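Local coordinates for sarcolemmal membrane-associated protein (Homo sapiens, PDB 6AR0) that associates with the STRIPAK phosphatase-kinase core to form a complex that dephosphorylates STK3 and inhibits Hippo signalling, and is represented here by its FHA domain, at residues Leu5-Cys10 with Glu19-Leu24; Asp25-Ile30 with Leu57-His62; Asp47-Ser52 with Val116-Ile121; Gly77-Ser82 with Phe105-Thr110; Cys95-Gly100 with Ser123-Phe128. All blocks are in the same frame, centred on the assembly; numbering follows the deposited sequence.

Contact 1 of 5, residues Leu5-Cys10 with Glu19-Leu24; sequences LAIFTC and ERHVYL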
# COMPACT_ATOMS: atom_id res chain seq x y z
N LEU A 5 13.73 -1.71 1.83
CA LEU A 5 13.09 -1.47 0.54
C LEU A 5 11.81 -2.29 0.42
O LEU A 5 11.79 -3.48 0.73
CB LEU A 5 14.03 -1.87 -0.60
CG LEU A 5 13.49 -1.91 -2.03
CD1 LEU A 5 13.05 -0.53 -2.49
CD2 LEU A 5 14.53 -2.49 -2.97
N ALA A 6 10.76 -1.64 -0.07
CA ALA A 6 9.53 -2.29 -0.50
C ALA A 6 9.34 -2.04 -1.98
O ALA A 6 9.31 -0.88 -2.42
CB ALA A 6 8.32 -1.73 0.25
N ILE A 7 9.20 -3.11 -2.75
CA ILE A 7 8.90 -3.01 -4.18
C ILE A 7 7.43 -3.35 -4.37
O ILE A 7 6.98 -4.42 -3.97
CB ILE A 7 9.78 -3.96 -5.01
CG1 ILE A 7 11.27 -3.58 -4.86
CG2 ILE A 7 9.34 -3.92 -6.48
CD1 ILE A 7 12.22 -4.47 -5.65
N PHE A 8 6.69 -2.42 -4.96
CA PHE A 8 5.28 -2.59 -5.27
C PHE A 8 5.14 -2.85 -6.77
O PHE A 8 5.55 -2.01 -7.57
CB PHE A 8 4.48 -1.31 -4.98
CG PHE A 8 4.34 -0.96 -3.52
CD1 PHE A 8 3.13 -1.10 -2.89
CD2 PHE A 8 5.39 -0.39 -2.80
CE1 PHE A 8 2.97 -0.74 -1.56
CE2 PHE A 8 5.23 -0.02 -1.47
CZ PHE A 8 4.02 -0.19 -0.86
N THR A 9 4.55 -3.99 -7.15
CA THR A 9 4.28 -4.29 -8.55
C THR A 9 2.79 -4.45 -8.77
O THR A 9 2.07 -5.00 -7.94
CB THR A 9 5.02 -5.55 -9.01
OG1 THR A 9 4.74 -6.64 -8.14
CG2 THR A 9 6.51 -5.31 -9.00
N CYS A 10 2.32 -3.98 -9.92
CA CYS A 10 0.90 -3.90 -10.22
C CYS A 10 0.34 -5.25 -10.63
O CYS A 10 0.81 -5.85 -11.61
CB CYS A 10 0.76 -2.89 -11.35
SG CYS A 10 -0.88 -2.51 -11.93
N GLU A 19 5.69 0.30 -11.44
CA GLU A 19 6.38 -0.32 -10.32
C GLU A 19 7.09 0.71 -9.46
O GLU A 19 7.76 1.62 -9.97
CB GLU A 19 7.39 -1.32 -10.88
CG GLU A 19 8.27 -2.00 -9.86
CD GLU A 19 9.13 -3.09 -10.49
OE1 GLU A 19 8.69 -3.68 -11.50
OE2 GLU A 19 10.24 -3.33 -9.99
N ARG A 20 6.99 0.54 -8.14
CA ARG A 20 7.56 1.47 -7.18
C ARG A 20 8.69 0.79 -6.41
O ARG A 20 8.56 -0.36 -5.98
CB ARG A 20 6.51 1.97 -6.19
CG ARG A 20 5.23 2.47 -6.83
CD ARG A 20 5.50 3.65 -7.76
NE ARG A 20 4.27 4.13 -8.39
CZ ARG A 20 3.39 4.96 -7.83
NH1 ARG A 20 3.59 5.46 -6.63
NH2 ARG A 20 2.29 5.29 -8.48
N HIS A 21 9.80 1.51 -6.25
CA HIS A 21 10.93 1.10 -5.42
C HIS A 21 10.96 2.07 -4.24
O HIS A 21 11.53 3.15 -4.34
CB HIS A 21 12.25 1.13 -6.21
CG HIS A 21 12.31 0.12 -7.31
ND1 HIS A 21 13.38 0.01 -8.17
CD2 HIS A 21 11.41 -0.81 -7.70
CE1 HIS A 21 13.14 -0.96 -9.03
NE2 HIS A 21 11.96 -1.49 -8.76
N VAL A 22 10.31 1.68 -3.15
CA VAL A 22 10.03 2.58 -2.03
C VAL A 22 10.98 2.25 -0.90
O VAL A 22 10.82 1.24 -0.21
CB VAL A 22 8.57 2.48 -1.56
CG1 VAL A 22 8.30 3.45 -0.41
CG2 VAL A 22 7.60 2.73 -2.71
N TYR A 23 11.96 3.12 -0.66
CA TYR A 23 12.87 2.94 0.46
C TYR A 23 12.21 3.39 1.76
O TYR A 23 11.46 4.37 1.80
CB TYR A 23 14.17 3.69 0.18
CG TYR A 23 14.93 3.04 -0.94
CD1 TYR A 23 15.66 1.89 -0.72
CD2 TYR A 23 14.88 3.56 -2.23
CE1 TYR A 23 16.34 1.27 -1.76
CE2 TYR A 23 15.56 2.95 -3.28
CZ TYR A 23 16.29 1.82 -3.03
OH TYR A 23 16.99 1.22 -4.06
N LEU A 24 12.49 2.66 2.82
CA LEU A 24 11.78 2.77 4.10
C LEU A 24 12.72 3.18 5.24
O LEU A 24 12.65 2.64 6.35
CB LEU A 24 11.06 1.47 4.43
CG LEU A 24 9.95 1.07 3.44
CD1 LEU A 24 9.41 -0.29 3.81
CD2 LEU A 24 8.83 2.10 3.40
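With chi1 at 170°, Leu5 swings CG to the far side from its own N and lays CD1 over one face of the Tyr23 ring, a CH-pi contact of 3.9 Å from CD1 to the ring centroid. His21 keeps CG beside its backbone N (chi1 -66°), and this sets the imidazole alongside Ile7, the two side chains pointing the same way with Ile7 CG2 3.9 Å from His21 CD2. Strands 5-10 and 20-23 form an antiparallel hairpin of the FHA beta-sandwich, pinned by four backbone bonds, the shortest running from Val22 N to Ala6 O at 2.8 Å. His21 NE2 donates to Glu19 OE2 at 2.8 Å, on its anti side but tilted out of the carboxylate plane, while the oxygen lies in the plane of the imidazole. The other face is apolar here: Phe8 CD2 lies 3.8 Å from Val22 CG2, and Ala6 CB touches Leu24 CD1. Arg20 starts on this face with CB against Phe8 CB, then bends so that its guanidinium reaches the carbonyls of Asn43 and Thr45. With an alanine at His21, the Glu19 carboxylate would probably lose its N-H partner and be set free to turn. One face thus mixes Leu5, Ile7 and Tyr23 with the Glu19-His21 pair, where the carboxylate may raise the imidazole's affinity for a proton, while Ala6, Phe8 and Val22 line the other.

Contact 2 of 5, residues Asp25-Ile30 with Leu57-His62; sequences DEPIKI and LVWFDH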
# COMPACT_ATOMS: atom_id res chain seq x y z
N ASP A 25 13.60 4.14 4.99
CA ASP A 25 14.36 4.72 6.10
C ASP A 25 13.43 5.31 7.14
O ASP A 25 13.80 5.38 8.33
CB ASP A 25 15.31 5.80 5.59
CG ASP A 25 16.50 5.25 4.84
OD1 ASP A 25 16.78 4.03 4.91
OD2 ASP A 25 17.20 6.06 4.19
N GLU A 26 12.28 5.80 6.72
CA GLU A 26 11.24 6.27 7.63
C GLU A 26 9.88 5.87 7.06
O GLU A 26 9.78 5.47 5.90
CB GLU A 26 11.32 7.78 7.84
CG GLU A 26 11.02 8.57 6.60
CD GLU A 26 11.31 10.05 6.78
OE1 GLU A 26 11.18 10.81 5.80
OE2 GLU A 26 11.66 10.46 7.91
N PRO A 27 8.83 5.95 7.85
CA PRO A 27 7.51 5.52 7.37
C PRO A 27 7.07 6.33 6.16
O PRO A 27 7.29 7.55 6.09
CB PRO A 27 6.60 5.75 8.58
CG PRO A 27 7.52 5.65 9.76
CD PRO A 27 8.79 6.29 9.29
N ILE A 28 6.42 5.65 5.22
CA ILE A 28 5.96 6.25 3.98
C ILE A 28 4.44 6.24 3.94
O ILE A 28 3.80 5.21 4.18
CB ILE A 28 6.57 5.51 2.77
CG1 ILE A 28 8.10 5.67 2.75
CG2 ILE A 28 5.96 6.00 1.46
CD1 ILE A 28 8.60 7.11 2.61
N LYS A 29 3.87 7.40 3.62
CA LYS A 29 2.43 7.52 3.45
C LYS A 29 2.00 6.86 2.14
O LYS A 29 2.66 6.98 1.10
CB LYS A 29 2.03 8.99 3.42
CG LYS A 29 0.52 9.18 3.58
CD LYS A 29 0.16 10.60 3.97
CE LYS A 29 0.06 11.47 2.75
NZ LYS A 29 -0.35 12.85 3.12
N ILE A 30 0.90 6.13 2.22
CA ILE A 30 0.16 5.63 1.06
C ILE A 30 -1.07 6.50 0.91
O ILE A 30 -1.80 6.71 1.88
CB ILE A 30 -0.23 4.17 1.27
CG1 ILE A 30 1.03 3.30 1.38
CG2 ILE A 30 -1.14 3.68 0.15
CD1 ILE A 30 0.91 2.11 2.27
N LEU A 57 -0.11 3.71 5.99
CA LEU A 57 1.27 3.99 6.32
C LEU A 57 2.03 2.67 6.30
O LEU A 57 1.53 1.67 6.81
CB LEU A 57 1.30 4.58 7.73
CG LEU A 57 2.57 5.27 8.21
CD1 LEU A 57 2.90 6.49 7.36
CD2 LEU A 57 2.41 5.66 9.67
N VAL A 58 3.22 2.67 5.69
CA VAL A 58 4.05 1.47 5.61
C VAL A 58 5.44 1.80 6.16
O VAL A 58 5.97 2.88 5.91
CB VAL A 58 4.11 0.91 4.17
CG1 VAL A 58 4.72 1.90 3.17
CG2 VAL A 58 4.85 -0.41 4.13
N TRP A 59 6.02 0.87 6.91
CA TRP A 59 7.33 1.14 7.50
C TRP A 59 8.07 -0.15 7.79
O TRP A 59 7.52 -1.25 7.80
CB TRP A 59 7.22 1.99 8.77
CG TRP A 59 6.61 1.33 9.99
CD1 TRP A 59 7.28 0.74 11.02
CD2 TRP A 59 5.22 1.27 10.32
NE1 TRP A 59 6.38 0.32 11.97
CE2 TRP A 59 5.11 0.64 11.57
CE3 TRP A 59 4.05 1.71 9.68
CZ2 TRP A 59 3.89 0.44 12.20
CZ3 TRP A 59 2.84 1.51 10.31
CH2 TRP A 59 2.77 0.88 11.55
N PHE A 60 9.36 0.04 8.05
CA PHE A 60 10.26 -1.00 8.52
C PHE A 60 10.68 -0.68 9.94
O PHE A 60 11.09 0.45 10.22
CB PHE A 60 11.51 -1.06 7.63
CG PHE A 60 12.54 -2.06 8.09
CD1 PHE A 60 12.28 -3.41 8.07
CD2 PHE A 60 13.79 -1.63 8.52
CE1 PHE A 60 13.25 -4.33 8.48
CE2 PHE A 60 14.76 -2.54 8.92
CZ PHE A 60 14.48 -3.88 8.91
N ASP A 61 10.53 -1.65 10.84
CA ASP A 61 10.93 -1.52 12.23
C ASP A 61 12.36 -2.01 12.33
O ASP A 61 12.62 -3.22 12.31
CB ASP A 61 9.99 -2.34 13.10
CG ASP A 61 10.26 -2.20 14.57
OD1 ASP A 61 11.41 -1.89 14.94
OD2 ASP A 61 9.32 -2.43 15.36
N HIS A 62 13.29 -1.06 12.42
CA HIS A 62 14.71 -1.37 12.33
C HIS A 62 15.20 -2.18 13.53
O HIS A 62 16.27 -2.80 13.44
CB HIS A 62 15.52 -0.06 12.17
CG HIS A 62 15.29 0.66 10.87
ND1 HIS A 62 14.14 1.36 10.58
CD2 HIS A 62 16.09 0.80 9.78
CE1 HIS A 62 14.23 1.89 9.37
NE2 HIS A 62 15.40 1.56 8.86
O HOH W 1 16.46 1.58 6.15
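Pro27 and Trp59 cross at a slant, the proline CG sitting 3.8 Å from Trp59 CB, while the indole itself, with CG wedged between N and the carbonyl carbon (chi1 70°), leads away to meet the Tyr68 ring. Leu57 reaches back on the same side, its CD1 4.0 Å from Pro27 CB and 3.5 Å from Ile28 O. On the opposite face of this two-strand unit, Ile30 meets Val58 at about a right angle, CD1 to CB 3.9 Å. Ile28 and Val58 are the hydrogen-bonded pair joining strands 28-32 and 56-61 of the FHA mixed sheet; the bond from Ile28 N to Val58 O is 2.9 Å and nearly straight.

Farther along, between Asp25 and His62, the contact turns polar. The His62 ring is positioned from within its own segment by Phe60, whose CD2 lies over the centre of one imidazole face. At the imidazole's edge, in plane, a water lies 2.9 Å from His62 NE2 and donates to Asp25 OD1 at 2.8 Å; Ser3 is a further partner of that oxygen. Aspartate and histidine are therefore coupled through water, their OD1 and NE2 atoms 4.9 Å apart, and if the imidazole is protonated the attraction between them is likely to be modest.

Contact 3 of 5, residues Asp47-Ser52 with Val116-Ile121; sequences DCKVLS and VTHGCI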
# COMPACT_ATOMS: atom_id res chain seq x y z
N ASP A 47 -2.37 7.75 -8.41
CA ASP A 47 -3.47 8.40 -9.11
C ASP A 47 -4.56 7.34 -9.24
O ASP A 47 -4.53 6.49 -10.14
CB ASP A 47 -2.98 8.89 -10.46
CG ASP A 47 -4.04 9.57 -11.26
OD1 ASP A 47 -5.17 9.74 -10.74
OD2 ASP A 47 -3.73 9.95 -12.41
N CYS A 48 -5.49 7.35 -8.28
CA CYS A 48 -6.54 6.34 -8.18
C CYS A 48 -7.65 6.93 -7.33
O CYS A 48 -7.41 7.33 -6.18
CB CYS A 48 -5.99 5.07 -7.52
SG CYS A 48 -7.20 3.75 -7.29
N LYS A 49 -8.86 6.97 -7.89
CA LYS A 49 -9.95 7.73 -7.30
C LYS A 49 -10.34 7.20 -5.93
O LYS A 49 -10.79 7.98 -5.07
CB LYS A 49 -11.16 7.66 -8.24
CG LYS A 49 -12.29 8.58 -7.84
CD LYS A 49 -13.45 8.53 -8.80
CE LYS A 49 -14.56 9.46 -8.36
NZ LYS A 49 -15.78 9.24 -9.16
N VAL A 50 -10.26 5.89 -5.73
CA VAL A 50 -10.85 5.27 -4.55
C VAL A 50 -9.95 5.34 -3.33
O VAL A 50 -10.38 4.92 -2.24
CB VAL A 50 -11.32 3.83 -4.85
CG1 VAL A 50 -12.28 3.79 -6.05
CG2 VAL A 50 -10.15 2.92 -5.11
N LEU A 51 -8.74 5.87 -3.44
CA LEU A 51 -7.86 6.03 -2.28
C LEU A 51 -8.17 7.32 -1.55
O LEU A 51 -8.54 8.33 -2.16
CB LEU A 51 -6.38 6.06 -2.68
CG LEU A 51 -5.71 4.68 -2.72
CD1 LEU A 51 -6.26 3.78 -3.82
CD2 LEU A 51 -4.21 4.81 -2.86
N SER A 52 -7.98 7.29 -0.24
CA SER A 52 -7.99 8.50 0.57
C SER A 52 -6.65 9.22 0.47
O SER A 52 -5.62 8.64 0.10
CB SER A 52 -8.31 8.14 2.03
OG SER A 52 -9.59 7.56 2.14
N VAL A 116 -20.07 3.74 -14.65
CA VAL A 116 -18.61 3.76 -14.68
C VAL A 116 -18.11 3.00 -13.46
O VAL A 116 -18.67 3.15 -12.37
CB VAL A 116 -18.04 5.19 -14.66
CG1 VAL A 116 -16.51 5.16 -14.57
CG2 VAL A 116 -18.47 5.97 -15.88
N THR A 117 -17.07 2.20 -13.66
CA THR A 117 -16.43 1.45 -12.58
C THR A 117 -14.99 1.93 -12.43
O THR A 117 -14.23 1.94 -13.40
CB THR A 117 -16.46 -0.05 -12.88
OG1 THR A 117 -17.83 -0.48 -13.03
CG2 THR A 117 -15.80 -0.86 -11.76
N HIS A 118 -14.63 2.30 -11.21
CA HIS A 118 -13.29 2.77 -10.89
C HIS A 118 -12.51 1.69 -10.16
O HIS A 118 -12.98 1.16 -9.15
CB HIS A 118 -13.38 3.98 -9.98
CG HIS A 118 -14.08 5.12 -10.63
ND1 HIS A 118 -13.46 5.88 -11.60
CD2 HIS A 118 -15.34 5.58 -10.52
CE1 HIS A 118 -14.32 6.78 -12.04
NE2 HIS A 118 -15.46 6.63 -11.39
N GLY A 119 -11.32 1.42 -10.63
CA GLY A 119 -10.50 0.39 -10.04
C GLY A 119 -9.77 0.86 -8.78
O GLY A 119 -9.71 2.04 -8.44
N CYS A 120 -9.19 -0.11 -8.08
CA CYS A 120 -8.43 0.12 -6.86
C CYS A 120 -6.98 -0.33 -7.07
O CYS A 120 -6.64 -0.93 -8.11
CB CYS A 120 -9.06 -0.64 -5.68
SG CYS A 120 -9.10 -2.42 -5.85
N ILE A 121 -6.11 -0.06 -6.10
CA ILE A 121 -4.71 -0.45 -6.24
C ILE A 121 -4.55 -1.84 -5.64
O ILE A 121 -4.88 -2.06 -4.48
CB ILE A 121 -3.80 0.57 -5.54
CG1 ILE A 121 -3.90 1.94 -6.22
CG2 ILE A 121 -2.36 0.07 -5.49
CD1 ILE A 121 -3.42 2.00 -7.65
O HOH W 2 -9.69 4.62 -9.59
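Gly119 O takes a hydrogen from a water at 2.8 Å, and the same water accepts from Lys49 N, bridging the two backbones; Cys48 SG also comes close to this carbonyl oxygen, at 3.2 Å. Val50 CG2 packs 3.5 Å from Gly119 O and goes on to touch Cys120 CB. Lys49 runs out fully extended across His118, so that CD sits squarely over the centre of the imidazole, 3.7 Å from the ring centroid in a CH-pi contact. Its ammonium then continues to a salt bridge with Glu111.

Cys48 to Leu51 form a type I turn, closed by a weak bond from Leu51 N to Cys48 O, which leads into the Ser-X-X-His signature of FHA domains, here Ser52 and His55. Val50 O is held by Asn76 ND2 and Leu51 O by Arg32 NH1, beside loops that in relatives bind phosphothreonine. Deeper in, Leu51 and Ile121 cross at about a right angle, with Leu51 CD1 3.8 Å from Ile121 CG1, beside Phe46 and Phe105. With SG anti to the backbone N (chi1 178°), Cys48 reaches Ile121 CG1, 3.9 Å from its sulfur.

Contact 4 of 5, residues Gly77-Ser82 with Phe105-Thr110; sequences GTFINS and FGVDVT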
# COMPACT_ATOMS: atom_id res chain seq x y z
N GLY A 77 -10.83 1.20 2.48
CA GLY A 77 -10.25 -0.02 2.99
C GLY A 77 -8.81 -0.25 2.56
O GLY A 77 -8.35 0.23 1.52
N THR A 78 -8.10 -1.01 3.38
CA THR A 78 -6.78 -1.53 3.09
C THR A 78 -6.81 -3.02 3.41
O THR A 78 -7.43 -3.42 4.40
CB THR A 78 -5.73 -0.84 3.99
OG1 THR A 78 -5.75 0.57 3.75
CG2 THR A 78 -4.32 -1.35 3.72
N PHE A 79 -6.15 -3.83 2.57
CA PHE A 79 -6.24 -5.28 2.70
C PHE A 79 -4.85 -5.91 2.58
O PHE A 79 -4.05 -5.48 1.75
CB PHE A 79 -7.16 -5.90 1.62
CG PHE A 79 -8.52 -5.25 1.52
CD1 PHE A 79 -9.64 -5.87 2.05
CD2 PHE A 79 -8.68 -4.01 0.91
CE1 PHE A 79 -10.88 -5.27 1.96
CE2 PHE A 79 -9.91 -3.41 0.84
CZ PHE A 79 -11.01 -4.04 1.36
N ILE A 80 -4.59 -6.92 3.41
CA ILE A 80 -3.43 -7.81 3.27
C ILE A 80 -3.97 -9.18 2.92
O ILE A 80 -4.73 -9.77 3.71
CB ILE A 80 -2.60 -7.88 4.56
CG1 ILE A 80 -2.04 -6.50 4.95
CG2 ILE A 80 -1.47 -8.90 4.42
CD1 ILE A 80 -1.48 -6.46 6.37
N ASN A 81 -3.62 -9.69 1.74
CA ASN A 81 -4.09 -11.00 1.29
C ASN A 81 -5.60 -11.12 1.47
O ASN A 81 -6.12 -12.11 1.98
CB ASN A 81 -3.32 -12.11 1.98
CG ASN A 81 -1.83 -11.98 1.76
OD1 ASN A 81 -1.41 -11.56 0.68
ND2 ASN A 81 -1.03 -12.34 2.74
N SER A 82 -6.29 -10.07 1.04
CA SER A 82 -7.76 -9.99 0.98
C SER A 82 -8.43 -9.76 2.33
O SER A 82 -9.66 -9.80 2.39
CB SER A 82 -8.41 -11.20 0.31
OG SER A 82 -7.79 -11.54 -0.92
N PHE A 105 -5.39 -1.28 -1.79
CA PHE A 105 -5.87 -0.01 -1.26
C PHE A 105 -7.14 0.36 -2.01
O PHE A 105 -7.13 0.51 -3.24
CB PHE A 105 -4.83 1.10 -1.41
CG PHE A 105 -3.48 0.72 -0.90
CD1 PHE A 105 -3.28 0.44 0.44
CD2 PHE A 105 -2.39 0.58 -1.75
CE1 PHE A 105 -2.04 0.07 0.92
CE2 PHE A 105 -1.15 0.21 -1.28
CZ PHE A 105 -0.97 -0.05 0.05
N GLY A 106 -8.23 0.52 -1.27
CA GLY A 106 -9.53 0.74 -1.85
C GLY A 106 -10.17 -0.55 -2.32
O GLY A 106 -9.65 -1.65 -2.13
N VAL A 107 -11.35 -0.39 -2.94
CA VAL A 107 -12.05 -1.47 -3.63
C VAL A 107 -12.56 -0.89 -4.95
O VAL A 107 -12.68 0.33 -5.11
CB VAL A 107 -13.24 -2.00 -2.79
CG1 VAL A 107 -12.75 -2.62 -1.46
CG2 VAL A 107 -14.29 -0.90 -2.55
N ASP A 108 -12.87 -1.77 -5.90
CA ASP A 108 -13.52 -1.29 -7.12
C ASP A 108 -14.87 -0.69 -6.75
O ASP A 108 -15.60 -1.22 -5.91
CB ASP A 108 -13.75 -2.45 -8.09
CG ASP A 108 -12.48 -2.94 -8.77
OD1 ASP A 108 -11.38 -2.42 -8.49
OD2 ASP A 108 -12.60 -3.86 -9.61
N VAL A 109 -15.21 0.42 -7.40
CA VAL A 109 -16.45 1.14 -7.12
C VAL A 109 -17.18 1.35 -8.45
O VAL A 109 -16.65 2.02 -9.34
CB VAL A 109 -16.15 2.49 -6.46
CG1 VAL A 109 -17.42 3.32 -6.32
CG2 VAL A 109 -15.49 2.30 -5.09
N THR A 110 -18.40 0.80 -8.58
CA THR A 110 -19.28 1.17 -9.68
C THR A 110 -20.17 2.30 -9.18
O THR A 110 -20.85 2.13 -8.16
CB THR A 110 -20.13 -0.01 -10.16
OG1 THR A 110 -19.28 -1.05 -10.65
CG2 THR A 110 -21.07 0.43 -11.29
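The glycine of the Asn-Gly signature of FHA domains, Gly77, meets Gly106 just where strand 78-80 pairs with the end of strand 102-105. Gly106 N donates to Gly77 O at 2.8 Å, and His55 NE2 bonds the same oxygen, so this buried carbonyl is gripped by two groups. Thr78 and Phe105 follow as an antiparallel non-hydrogen-bonded pair. Their side chains lie side by side and point the same way, Thr78 CG2 touching the ring at Phe105 CD1, 3.9 Å off, while Thr78 OG1 turns to Asp71. Phe79 goes to the other face of the strand: with CG beside the backbone N (chi1 -51°), its ring comes back beside the glycines, bringing CE2 to 3.5 Å from Gly106 O. The end of the ring crosses Val107 at a slant, with Phe79 CZ 3.6 Å from Val107 CG1. Both glycines have positive phi. At Gly77 a beta carbon would be jammed against the preceding carbonyl oxygen and would also crowd Phe79 CE2, so the ring can settle close only because no side chain is there. Gln104 NE2 bonds Gly106 O, the oxygen that Phe79 approaches. The buried carbonyls of Gly77 and Gly106 are therefore each met by donors, next to loops whose counterparts in relatives bind phosphothreonine.

Contact 5 of 5, residues Cys95-Gly100 with Ser123-Phe128; sequences CEILSG and STIKLF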
# COMPACT_ATOMS: atom_id res chain seq x y z
N CYS A 95 -0.13 -3.90 11.22
CA CYS A 95 -0.30 -5.27 10.77
C CYS A 95 0.96 -5.68 10.01
O CYS A 95 1.36 -5.01 9.06
CB CYS A 95 -1.54 -5.38 9.87
SG CYS A 95 -3.09 -5.12 10.73
N GLU A 96 1.60 -6.75 10.45
CA GLU A 96 2.85 -7.16 9.84
C GLU A 96 2.63 -7.67 8.42
O GLU A 96 1.70 -8.46 8.16
CB GLU A 96 3.53 -8.24 10.68
CG GLU A 96 4.87 -8.64 10.10
CD GLU A 96 5.67 -9.62 10.93
OE1 GLU A 96 5.20 -10.07 11.99
OE2 GLU A 96 6.82 -9.94 10.51
N ILE A 97 3.49 -7.23 7.51
CA ILE A 97 3.51 -7.67 6.13
C ILE A 97 4.79 -8.47 5.86
O ILE A 97 5.85 -8.21 6.45
CB ILE A 97 3.33 -6.52 5.12
CG1 ILE A 97 4.29 -5.37 5.42
CG2 ILE A 97 1.88 -6.03 5.15
CD1 ILE A 97 4.36 -4.30 4.31
N LEU A 98 4.66 -9.46 4.98
CA LEU A 98 5.74 -10.37 4.63
C LEU A 98 5.96 -10.29 3.13
O LEU A 98 5.08 -9.87 2.36
CB LEU A 98 5.41 -11.81 5.04
CG LEU A 98 5.19 -12.08 6.53
CD1 LEU A 98 4.99 -13.56 6.73
CD2 LEU A 98 6.28 -11.57 7.44
N SER A 99 7.14 -10.68 2.70
CA SER A 99 7.47 -10.56 1.29
C SER A 99 6.64 -11.54 0.48
O SER A 99 6.59 -12.73 0.79
CB SER A 99 8.96 -10.81 1.08
OG SER A 99 9.33 -10.31 -0.18
N GLY A 100 5.98 -11.04 -0.56
CA GLY A 100 5.04 -11.81 -1.35
C GLY A 100 3.58 -11.55 -1.07
O GLY A 100 2.71 -12.09 -1.77
N SER A 123 -1.51 -4.72 -5.41
CA SER A 123 -0.06 -4.80 -5.62
C SER A 123 0.51 -6.05 -4.98
O SER A 123 0.04 -6.51 -3.94
CB SER A 123 0.59 -3.56 -4.98
OG SER A 123 1.98 -3.39 -5.18
N THR A 124 1.53 -6.62 -5.60
CA THR A 124 2.41 -7.51 -4.87
C THR A 124 3.45 -6.65 -4.19
O THR A 124 3.91 -5.66 -4.78
CB THR A 124 3.13 -8.45 -5.83
OG1 THR A 124 2.17 -9.18 -6.59
CG2 THR A 124 4.06 -9.41 -5.09
N ILE A 125 3.82 -6.99 -2.96
CA ILE A 125 4.89 -6.28 -2.26
C ILE A 125 6.01 -7.26 -1.98
O ILE A 125 5.77 -8.36 -1.45
CB ILE A 125 4.38 -5.53 -1.00
CG1 ILE A 125 5.37 -4.45 -0.53
CG2 ILE A 125 4.01 -6.51 0.11
CD1 ILE A 125 4.81 -3.47 0.52
N LYS A 126 7.23 -6.89 -2.34
CA LYS A 126 8.44 -7.63 -2.01
C LYS A 126 9.28 -6.75 -1.09
O LYS A 126 9.37 -5.54 -1.30
CB LYS A 126 9.21 -8.00 -3.27
CG LYS A 126 8.43 -8.95 -4.18
CD LYS A 126 8.29 -10.35 -3.56
CE LYS A 126 7.51 -11.29 -4.46
NZ LYS A 126 8.38 -11.88 -5.51
N LEU A 127 9.83 -7.35 -0.05
CA LEU A 127 10.40 -6.61 1.06
C LEU A 127 11.83 -7.05 1.30
O LEU A 127 12.11 -8.26 1.33
CB LEU A 127 9.59 -6.85 2.34
CG LEU A 127 8.11 -6.46 2.23
CD1 LEU A 127 7.36 -6.96 3.46
CD2 LEU A 127 7.97 -4.95 2.09
N PHE A 128 12.71 -6.08 1.50
CA PHE A 128 14.14 -6.34 1.66
C PHE A 128 14.68 -5.56 2.85
O PHE A 128 14.40 -4.37 3.00
CB PHE A 128 14.91 -5.98 0.38
CG PHE A 128 14.36 -6.67 -0.81
CD1 PHE A 128 14.77 -7.95 -1.15
CD2 PHE A 128 13.34 -6.09 -1.54
CE1 PHE A 128 14.20 -8.61 -2.23
CE2 PHE A 128 12.78 -6.74 -2.62
CZ PHE A 128 13.22 -8.00 -2.97
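Ile97 meets Ile125 and Leu127 across the interior of the FHA beta-sandwich, where the chain passes from strand 95-97 of one sheet to face strand 117-128 of the other. This is the tight part. Ile97 places CG1 between its N and carbonyl carbon (chi1 50°), which sends CD1 inward to 3.9 Å from Ile125 CD1, the two side chains crossing at about a right angle. Leu127 comes across Ile97 in the same way, and its CD1 also presses on backbone, 3.6 Å from Ile97 O. Phe67 and Ile103 add to the apolar surroundings of Ile97.

At the border of this core Ser99 OG is a buried polar atom with its needs met: it accepts from Leu127 N at 3.0 Å and is bonded to Glu134 as well. If a valine stood at Ser99, Leu127 N would probably be left without its acceptor and the Glu134 carboxylate without its hydroxyl mate. The partly exposed side is looser. Leu98 starts away from strand 117-128, and Lys126, bent at chi2 and chi4, lays its alkyl chain along the loop 98-100, CD lying 3.5 Å from Ser99 OG. Gly100, with a positive phi that would jam a beta carbon against the preceding carbonyl, adds a purely backbone bond: its N donates to Ile125 O at 2.8 Å.

The five contacts are spread over the two sheets of one FHA sandwich, with contact 5 facing one sheet with the other. Contacts 1, 3, 4 and 5 all reach the seven-strand antiparallel sheet, where strand 117-128 serves both contact 3 and contact 5, whose centres lie 21 Å apart. Contact 2 belongs to the mixed sheet, which contact 5 also reaches. Along the chain contact 1 closes before the rest open, contact 4 is nested inside the loop of contact 3, and contacts 3 and 5 cross. The core joins them: Phe105 of contact 4 touches Phe8 of contact 1 and Ile30 of contact 2. Contacts 3 and 4, centres 10 Å apart, gather at the loop end that in relatives binds phosphothreonine.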